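PDB 4N4P: acylneuraminate lyase from Mycoplasma synoviae, which belongs to the dihydrodipicolinate synthetase family of TIM-barrel proteins and assembles from four copies of its chain. Local coordinates for residues Thr211-Ala225 with Val234-Leu248. Sequence-based numbering, arbitrary orientation.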
ATOM      1  N   THR A 211       8.616  15.633 -19.451  1.00  6.86           N
ATOM      2  CA  THR A 211       9.345  16.870 -19.101  1.00  7.79           C
ATOM      3  C   THR A 211      10.354  17.295 -20.175  1.00  6.85           C
ATOM      4  O   THR A 211      10.794  18.446 -20.197  1.00  7.61           O
ATOM      5  CB  THR A 211      10.047  16.786 -17.712  1.00  7.93           C
ATOM      6  OG1 THR A 211      11.115  15.839 -17.779  1.00 10.69           O
ATOM      7  CG2 THR A 211       9.054  16.373 -16.617  1.00  8.18           C
ATOM      8  N   TYR A 212      10.692  16.388 -21.088  1.00  7.10           N
ATOM      9  CA  TYR A 212      11.650  16.719 -22.149  1.00  7.24           C
ATOM     10  C   TYR A 212      10.989  17.548 -23.242  1.00  7.95           C
ATOM     11  O   TYR A 212      11.680  18.051 -24.123  1.00  7.82           O
ATOM     12  CB  TYR A 212      12.296  15.462 -22.772  1.00  7.68           C
ATOM     13  CG  TYR A 212      12.766  14.463 -21.734  1.00  7.95           C
ATOM     14  CD1 TYR A 212      13.550  14.882 -20.642  1.00  9.22           C
ATOM     15  CD2 TYR A 212      12.417  13.111 -21.828  1.00  7.27           C
ATOM     16  CE1 TYR A 212      13.984  13.966 -19.656  1.00  9.06           C
ATOM     17  CE2 TYR A 212      12.837  12.184 -20.849  1.00  8.56           C
ATOM     18  CZ  TYR A 212      13.607  12.629 -19.763  1.00  9.30           C
ATOM     19  OH  TYR A 212      14.018  11.729 -18.800  1.00  8.15           O
ATOM     20  N   ASN A 213       9.662  17.688 -23.186  1.00  7.58           N
ATOM     21  CA  ASN A 213       8.959  18.578 -24.119  1.00  8.39           C
ATOM     22  C   ASN A 213       9.521  20.004 -24.099  1.00  8.48           C
ATOM     23  O   ASN A 213       9.538  20.676 -25.132  1.00  8.47           O
ATOM     24  CB  ASN A 213       7.442  18.646 -23.832  1.00  8.77           C
ATOM     25  CG  ASN A 213       6.658  17.469 -24.414  1.00 10.14           C
ATOM     26  OD1 ASN A 213       6.229  16.544 -23.683  1.00 14.48           O
ATOM     27  ND2 ASN A 213       6.414  17.520 -25.709  1.00  9.49           N
ATOM     28  N   VAL A 214       9.943  20.491 -22.928  1.00  7.69           N
ATOM     29  CA  VAL A 214      10.367  21.886 -22.827  1.00  7.36           C
ATOM     30  C   VAL A 214      11.741  22.049 -22.150  1.00  8.12           C
ATOM     31  O   VAL A 214      12.292  23.155 -22.116  1.00  8.76           O
ATOM     32  CB  VAL A 214       9.286  22.793 -22.131  1.00  7.14           C
ATOM     33  CG1 VAL A 214       7.968  22.729 -22.908  1.00  8.26           C
ATOM     34  CG2 VAL A 214       9.075  22.368 -20.653  1.00  6.40           C
ATOM     35  N   ASN A 215      12.304  20.952 -21.651  1.00  7.96           N
ATOM     36  CA  ASN A 215      13.619  21.015 -21.031  1.00  7.46           C
ATOM     37  C   ASN A 215      14.576  19.936 -21.496  1.00  8.51           C
ATOM     38  O   ASN A 215      15.336  19.367 -20.687  1.00  7.55           O
ATOM     39  CB  ASN A 215      13.543  21.046 -19.502  1.00  7.90           C
ATOM     40  CG  ASN A 215      14.789  21.627 -18.881  1.00  8.25           C
ATOM     41  OD1 ASN A 215      15.683  22.115 -19.601  1.00  9.01           O
ATOM     42  ND2 ASN A 215      14.865  21.604 -17.547  1.00  9.83           N
ATOM     43  N   ALA A 216      14.574  19.672 -22.809  1.00  8.90           N
ATOM     44  CA  ALA A 216      15.560  18.756 -23.378  1.00  9.74           C
ATOM     45  C   ALA A 216      16.974  19.239 -23.078  1.00 10.63           C
ATOM     46  O   ALA A 216      17.866  18.427 -22.876  1.00 10.51           O
ATOM     47  CB  ALA A 216      15.353  18.591 -24.916  1.00 10.68           C
ATOM     48  N   LYS A 217      17.184  20.561 -23.040  1.00 10.81           N
ATOM     49  CA  LYS A 217      18.519  21.084 -22.755  1.00 11.38           C
ATOM     50  C   LYS A 217      19.027  20.616 -21.371  1.00 10.04           C
ATOM     51  O   LYS A 217      20.183  20.173 -21.236  1.00  9.23           O
ATOM     52  CB  LYS A 217      18.549  22.615 -22.829  1.00 12.94           C
ATOM     53  CG  LYS A 217      19.939  23.211 -22.622  1.00 16.36           C
ATOM     54  CD  LYS A 217      19.976  24.687 -23.002  1.00 22.94           C
ATOM     55  CE  LYS A 217      19.656  25.562 -21.828  1.00 27.69           C
ATOM     56  NZ  LYS A 217      20.062  26.975 -22.126  1.00 32.38           N
ATOM     57  N   GLY A 218      18.164  20.724 -20.370  1.00  8.51           N
ATOM     58  CA  GLY A 218      18.499  20.403 -18.969  1.00  8.64           C
ATOM     59  C   GLY A 218      18.716  18.910 -18.804  1.00  7.76           C
ATOM     60  O   GLY A 218      19.630  18.484 -18.081  1.00  7.28           O
ATOM     61  N   ALA A 219      17.951  18.120 -19.548  1.00  7.48           N
ATOM     62  CA  ALA A 219      18.116  16.650 -19.506  1.00  7.86           C
ATOM     63  C   ALA A 219      19.388  16.204 -20.239  1.00  8.24           C
ATOM     64  O   ALA A 219      20.168  15.352 -19.729  1.00  7.00           O
ATOM     65  CB  ALA A 219      16.865  15.955 -20.085  1.00  7.32           C
ATOM     66  N   ASN A 220      19.626  16.795 -21.411  1.00  7.42           N
ATOM     67  CA  ASN A 220      20.862  16.527 -22.138  1.00  8.37           C
ATOM     68  C   ASN A 220      22.085  16.921 -21.344  1.00  7.99           C
ATOM     69  O   ASN A 220      23.106  16.245 -21.440  1.00  8.40           O
ATOM     70  CB  ASN A 220      20.891  17.219 -23.515  1.00  7.71           C
ATOM     71  CG  ASN A 220      20.191  16.405 -24.581  1.00  9.91           C
ATOM     72  OD1 ASN A 220      19.446  16.948 -25.433  1.00 13.60           O
ATOM     73  ND2 ASN A 220      20.414  15.109 -24.553  1.00  6.37           N
ATOM     74  N   ALA A 221      21.974  17.970 -20.526  1.00  7.64           N
ATOM     75  CA  ALA A 221      23.121  18.401 -19.742  1.00  7.75           C
ATOM     76  C   ALA A 221      23.521  17.280 -18.793  1.00  7.52           C
ATOM     77  O   ALA A 221      24.717  17.049 -18.569  1.00  7.49           O
ATOM     78  CB  ALA A 221      22.831  19.721 -18.980  1.00  8.12           C
ATOM     79  N   ILE A 222      22.528  16.591 -18.251  1.00  6.97           N
ATOM     80  CA  ILE A 222      22.785  15.462 -17.337  1.00  7.32           C
ATOM     81  C   ILE A 222      23.472  14.316 -18.101  1.00  7.43           C
ATOM     82  O   ILE A 222      24.487  13.779 -17.659  1.00  7.55           O
ATOM     83  CB  ILE A 222      21.497  14.952 -16.658  1.00  7.09           C
ATOM     84  CG1 ILE A 222      20.923  16.018 -15.710  1.00  8.30           C
ATOM     85  CG2 ILE A 222      21.765  13.671 -15.856  1.00  6.54           C
ATOM     86  CD1 ILE A 222      19.467  15.750 -15.398  1.00  6.84           C
ATOM     87  N   ILE A 223      22.935  13.983 -19.262  1.00  7.82           N
ATOM     88  CA  ILE A 223      23.505  12.901 -20.067  1.00  7.90           C
ATOM     89  C   ILE A 223      24.953  13.237 -20.434  1.00  8.37           C
ATOM     90  O   ILE A 223      25.851  12.391 -20.296  1.00  8.87           O
ATOM     91  CB  ILE A 223      22.685  12.654 -21.344  1.00  7.70           C
ATOM     92  CG1 ILE A 223      21.280  12.156 -20.967  1.00  8.13           C
ATOM     93  CG2 ILE A 223      23.440  11.621 -22.259  1.00  9.31           C
ATOM     94  CD1 ILE A 223      20.281  12.057 -22.127  1.00  8.71           C
ATOM     95  N   LYS A 224      25.178  14.461 -20.890  1.00  8.82           N
ATOM     96  CA  LYS A 224      26.550  14.859 -21.301  1.00 10.10           C
ATOM     97  C   LYS A 224      27.518  14.820 -20.118  1.00  9.41           C
ATOM     98  O   LYS A 224      28.645  14.324 -20.250  1.00  9.88           O
ATOM     99  CB  LYS A 224      26.563  16.218 -22.001  1.00 10.15           C
ATOM    100  CG  LYS A 224      25.762  16.235 -23.325  1.00 15.49           C
ATOM    101  CD  LYS A 224      26.100  15.064 -24.294  1.00 23.36           C
ATOM    102  CE  LYS A 224      27.286  15.402 -25.189  1.00 27.62           C
ATOM    103  NZ  LYS A 224      27.237  14.700 -26.527  1.00 32.37           N
ATOM    104  N   ALA A 225      27.076  15.304 -18.964  1.00  8.87           N
ATOM    105  CA  ALA A 225      27.906  15.238 -17.747  1.00  8.28           C
ATOM    106  C   ALA A 225      28.213  13.792 -17.345  1.00  8.61           C
ATOM    107  O   ALA A 225      29.338  13.470 -16.945  1.00  8.53           O
ATOM    108  CB  ALA A 225      27.226  16.013 -16.560  1.00  8.54           C
ATOM    109  N   VAL A 234      26.714  15.685 -12.624  1.00  7.84           N
ATOM    110  CA  VAL A 234      25.527  14.817 -12.737  1.00  8.43           C
ATOM    111  C   VAL A 234      24.619  15.063 -11.517  1.00  8.42           C
ATOM    112  O   VAL A 234      23.407  15.192 -11.652  1.00  7.88           O
ATOM    113  CB  VAL A 234      25.901  13.337 -12.814  1.00  7.96           C
ATOM    114  CG1 VAL A 234      24.654  12.448 -12.666  1.00  7.43           C
ATOM    115  CG2 VAL A 234      26.592  13.030 -14.146  1.00  8.24           C
ATOM    116  N   MET A 235      25.216  15.084 -10.328  1.00  7.82           N
ATOM    117  CA  MET A 235      24.450  15.377  -9.098  1.00  8.28           C
ATOM    118  C   MET A 235      23.779  16.741  -9.130  1.00  9.10           C
ATOM    119  O   MET A 235      22.589  16.846  -8.874  1.00  8.59           O
ATOM    120  CB  MET A 235      25.343  15.300  -7.859  1.00  8.82           C
ATOM    121  CG  MET A 235      26.031  13.955  -7.748  1.00  8.54           C
ATOM    122  SD  MET A 235      27.208  13.918  -6.379  1.00 11.76           S
ATOM    123  CE  MET A 235      28.244  12.541  -6.903  1.00  9.90           C
ATOM    124  N   LYS A 236      24.573  17.781  -9.384  1.00  8.97           N
ATOM    125  CA  LYS A 236      24.082  19.153  -9.348  1.00  9.58           C
ATOM    126  C   LYS A 236      22.988  19.367 -10.401  1.00  7.75           C
ATOM    127  O   LYS A 236      21.944  19.930 -10.097  1.00  6.50           O
ATOM    128  CB  LYS A 236      25.252  20.126  -9.552  1.00 10.39           C
ATOM    129  CG  LYS A 236      24.830  21.598  -9.679  1.00 16.32           C
ATOM    130  CD  LYS A 236      26.051  22.526  -9.890  1.00 21.56           C
ATOM    131  CE  LYS A 236      25.618  23.863 -10.531  1.00 26.30           C
ATOM    132  NZ  LYS A 236      25.174  23.635 -11.969  1.00 28.12           N
ATOM    133  N   LEU A 237      23.230  18.881 -11.627  1.00  6.66           N
ATOM    134  CA  LEU A 237      22.265  19.059 -12.727  1.00  7.43           C
ATOM    135  C   LEU A 237      20.982  18.240 -12.507  1.00  7.23           C
ATOM    136  O   LEU A 237      19.893  18.628 -12.971  1.00  7.49           O
ATOM    137  CB  LEU A 237      22.879  18.686 -14.087  1.00  6.74           C
ATOM    138  CG  LEU A 237      24.033  19.602 -14.528  1.00  9.06           C
ATOM    139  CD1 LEU A 237      24.762  18.898 -15.682  1.00 10.70           C
ATOM    140  CD2 LEU A 237      23.572  21.010 -14.941  1.00 11.71           C
ATOM    141  N   THR A 238      21.121  17.112 -11.817  1.00  6.40           N
ATOM    142  CA  THR A 238      19.947  16.326 -11.446  1.00  6.47           C
ATOM    143  C   THR A 238      19.128  17.091 -10.387  1.00  6.61           C
ATOM    144  O   THR A 238      17.896  17.161 -10.486  1.00  5.53           O
ATOM    145  CB  THR A 238      20.334  14.944 -10.916  1.00  6.14           C
ATOM    146  OG1 THR A 238      20.879  14.161 -12.001  1.00  7.75           O
ATOM    147  CG2 THR A 238      19.087  14.200 -10.321  1.00  5.82           C
ATOM    148  N   HIS A 239      19.810  17.666  -9.393  1.00  6.21           N
ATOM    149  CA  HIS A 239      19.068  18.434  -8.363  1.00  7.55           C
ATOM    150  C   HIS A 239      18.305  19.572  -9.014  1.00  7.76           C
ATOM    151  O   HIS A 239      17.131  19.782  -8.717  1.00  7.59           O
ATOM    152  CB  HIS A 239      20.017  18.944  -7.267  1.00  8.22           C
ATOM    153  CG  HIS A 239      20.699  17.832  -6.519  1.00  8.43           C
ATOM    154  ND1 HIS A 239      20.064  16.650  -6.208  1.00 10.08           N
ATOM    155  CD2 HIS A 239      21.959  17.725  -6.026  1.00 10.23           C
ATOM    156  CE1 HIS A 239      20.900  15.856  -5.558  1.00  8.56           C
ATOM    157  NE2 HIS A 239      22.055  16.488  -5.422  1.00 11.45           N
ATOM    158  N   THR A 240      18.956  20.256  -9.960  1.00  8.13           N
ATOM    159  CA  THR A 240      18.294  21.323 -10.703  1.00  9.06           C
ATOM    160  C   THR A 240      17.117  20.800 -11.518  1.00  7.73           C
ATOM    161  O   THR A 240      16.029  21.356 -11.457  1.00  7.90           O
ATOM    162  CB  THR A 240      19.277  22.072 -11.607  1.00  9.39           C
ATOM    163  OG1 THR A 240      20.276  22.655 -10.762  1.00  9.32           O
ATOM    164  CG2 THR A 240      18.553  23.207 -12.378  1.00 11.54           C
ATOM    165  N   TYR A 241      17.346  19.730 -12.278  1.00  7.40           N
ATOM    166  CA  TYR A 241      16.285  19.136 -13.094  1.00  6.42           C
ATOM    167  C   TYR A 241      15.093  18.711 -12.242  1.00  6.20           C
ATOM    168  O   TYR A 241      13.934  18.912 -12.596  1.00  6.21           O
ATOM    169  CB  TYR A 241      16.823  17.941 -13.912  1.00  6.10           C
ATOM    170  CG  TYR A 241      15.945  17.663 -15.104  1.00  6.32           C
ATOM    171  CD1 TYR A 241      16.085  18.411 -16.284  1.00  6.52           C
ATOM    172  CD2 TYR A 241      14.909  16.722 -15.018  1.00  8.06           C
ATOM    173  CE1 TYR A 241      15.242  18.201 -17.364  1.00  8.13           C
ATOM    174  CE2 TYR A 241      14.048  16.500 -16.099  1.00  8.16           C
ATOM    175  CZ  TYR A 241      14.235  17.249 -17.272  1.00  7.31           C
ATOM    176  OH  TYR A 241      13.417  17.052 -18.344  1.00  9.01           O
ATOM    177  N   ASN A 242      15.363  18.111 -11.104  1.00  5.28           N
ATOM    178  CA  ASN A 242      14.238  17.617 -10.299  1.00  5.80           C
ATOM    179  C   ASN A 242      13.532  18.753  -9.589  1.00  5.75           C
ATOM    180  O   ASN A 242      12.342  18.676  -9.367  1.00  5.63           O
ATOM    181  CB  ASN A 242      14.713  16.534  -9.335  1.00  4.78           C
ATOM    182  CG  ASN A 242      15.023  15.211 -10.083  1.00  7.24           C
ATOM    183  OD1 ASN A 242      14.909  15.157 -11.311  1.00  7.71           O
ATOM    184  ND2 ASN A 242      15.387  14.161  -9.348  1.00  6.10           N
ATOM    185  N   ASP A 243      14.270  19.828  -9.302  1.00  6.63           N
ATOM    186  CA  ASP A 243      13.638  21.068  -8.824  1.00  7.35           C
ATOM    187  C   ASP A 243      12.648  21.519  -9.893  1.00  6.78           C
ATOM    188  O   ASP A 243      11.497  21.867  -9.594  1.00  7.28           O
ATOM    189  CB  ASP A 243      14.672  22.182  -8.601  1.00  8.07           C
ATOM    190  CG  ASP A 243      15.467  22.024  -7.321  1.00 10.12           C
ATOM    191  OD1 ASP A 243      15.156  21.167  -6.473  1.00 10.75           O
ATOM    192  OD2 ASP A 243      16.419  22.791  -7.174  1.00  9.69           O
ATOM    193  N   TYR A 244      13.113  21.499 -11.135  1.00  7.03           N
ATOM    194  CA  TYR A 244      12.304  21.898 -12.296  1.00  7.15           C
ATOM    195  C   TYR A 244      11.055  21.048 -12.417  1.00  7.74           C
ATOM    196  O   TYR A 244       9.960  21.576 -12.580  1.00  6.26           O
ATOM    197  CB  TYR A 244      13.138  21.830 -13.583  1.00  7.65           C
ATOM    198  CG  TYR A 244      12.377  21.474 -14.848  1.00  7.75           C
ATOM    199  CD1 TYR A 244      11.462  22.374 -15.430  1.00  7.83           C
ATOM    200  CD2 TYR A 244      12.593  20.224 -15.486  1.00  5.48           C
ATOM    201  CE1 TYR A 244      10.759  22.032 -16.615  1.00  6.95           C
ATOM    202  CE2 TYR A 244      11.930  19.886 -16.669  1.00  5.72           C
ATOM    203  CZ  TYR A 244      11.004  20.782 -17.222  1.00  6.16           C
ATOM    204  OH  TYR A 244      10.336  20.446 -18.381  1.00  7.61           O
ATOM    205  N   VAL A 245      11.215  19.728 -12.335  1.00  7.54           N
ATOM    206  CA  VAL A 245      10.050  18.850 -12.473  1.00  7.50           C
ATOM    207  C   VAL A 245       9.001  19.155 -11.407  1.00  8.07           C
ATOM    208  O   VAL A 245       7.827  19.324 -11.730  1.00  7.18           O
ATOM    209  CB  VAL A 245      10.431  17.358 -12.448  1.00  7.49           C
ATOM    210  CG1 VAL A 245       9.168  16.498 -12.616  1.00  8.14           C
ATOM    211  CG2 VAL A 245      11.460  17.038 -13.590  1.00  7.83           C
ATOM    212  N   LEU A 246       9.418  19.243 -10.141  1.00  8.65           N
ATOM    213  CA  LEU A 246       8.486  19.540  -9.056  1.00  9.55           C
ATOM    214  C   LEU A 246       7.816  20.931  -9.222  1.00  9.67           C
ATOM    215  O   LEU A 246       6.596  21.093  -8.973  1.00  9.65           O
ATOM    216  CB  LEU A 246       9.206  19.439  -7.701  1.00  9.99           C
ATOM    217  CG  LEU A 246       9.571  17.986  -7.363  1.00 12.00           C
ATOM    218  CD1 LEU A 246      10.264  17.865  -6.006  1.00 11.92           C
ATOM    219  CD2 LEU A 246       8.331  17.098  -7.424  1.00 15.10           C
ATOM    220  N   ASP A 247       8.599  21.911  -9.665  1.00  9.06           N
ATOM    221  CA  ASP A 247       8.049  23.259  -9.904  1.00  9.42           C
ATOM    222  C   ASP A 247       7.046  23.188 -11.050  1.00  9.38           C
ATOM    223  O   ASP A 247       5.952  23.773 -10.976  1.00  9.19           O
ATOM    224  CB  ASP A 247       9.171  24.289 -10.204  1.00  9.44           C
ATOM    225  CG  ASP A 247       9.772  24.897  -8.950  1.00 10.65           C
ATOM    226  OD1 ASP A 247       9.181  24.799  -7.864  1.00 14.26           O
ATOM    227  OD2 ASP A 247      10.819  25.548  -9.065  1.00 13.88           O
ATOM    228  N   LEU A 248       7.413  22.476 -12.114  1.00  8.30           N
ATOM    229  CA  LEU A 248       6.541  22.352 -13.297  1.00  8.42           C
ATOM    230  C   LEU A 248       5.167  21.796 -12.940  1.00  9.05           C
ATOM    231  O   LEU A 248       4.134  22.331 -13.374  1.00  7.96           O
ATOM    232  CB  LEU A 248       7.207  21.439 -14.339  1.00  7.78           C
ATOM    233  CG  LEU A 248       6.416  21.169 -15.622  1.00  8.30           C
ATOM    234  CD1 LEU A 248       6.248  22.467 -16.433  1.00  7.58           C
ATOM    235  CD2 LEU A 248       7.124  20.089 -16.446  1.00  8.62           C
TER
HETATM  236  O   HOH W   1      19.556  19.984 -15.452  1.00 16.29           O
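Helices 212-225 and 234-248 run antiparallel, their axes 161° apart and 9.0 Å from each other at closest approach. The backbones come nearest where Ile222 faces Val234, while Thr211 and Val245 pair at the other end. Helix 212-225 is kinked: the amides of Lys217 and Gly218 have no bond to the preceding turn, and Asn215 OD1 takes Gly218 N at 2.9 Å in an Asx motif, with the N-H lying above the carbonyl plane of the amide. Tyr241 packs at this bend as a knob among Asn215, Gly218, Ala219 and Ile222. The Tyr241 ring reaches across the interface because chi1 of -158° swings CG to the side away from the backbone N, and Tyr241 OH donates to Thr211 OG1 at 2.7 Å; that threonine oxygen is also hydrogen-bonded to Asp193. One turn on, Tyr244 OH gives its proton to Thr211 O, also at 2.7 Å, in the carbonyl plane and on a lone pair. Asn215 N bonds to the same carbonyl oxygen. The Asn215 amide stands almost perpendicular to the Tyr244 ring, and Asn215 ND2 sits over one face of that ring, 3.4 Å from Tyr244 CD2, while the same amide is turned only 23° from the plane of the Tyr241 ring. In this (beta/alpha)8 barrel, helix 212-225 follows the last strand, 206-209, and helix 234-248 packs outside it as part of the C-terminal helical extension. Beyond the tyrosines the interface turns apolar: Ile222 CG1 lies 3.7 Å from Leu237 CB, and Ile222 CD1 touches Tyr241 CB. Ala225 CB rests against Val234 CG2 and Leu237 CD1. Between these regions one water donates to Gly218 O and Leu237 O, linking the two backbones. Along helix 234-248, Asp243 forms a salt bridge with Arg178 of a second subunit.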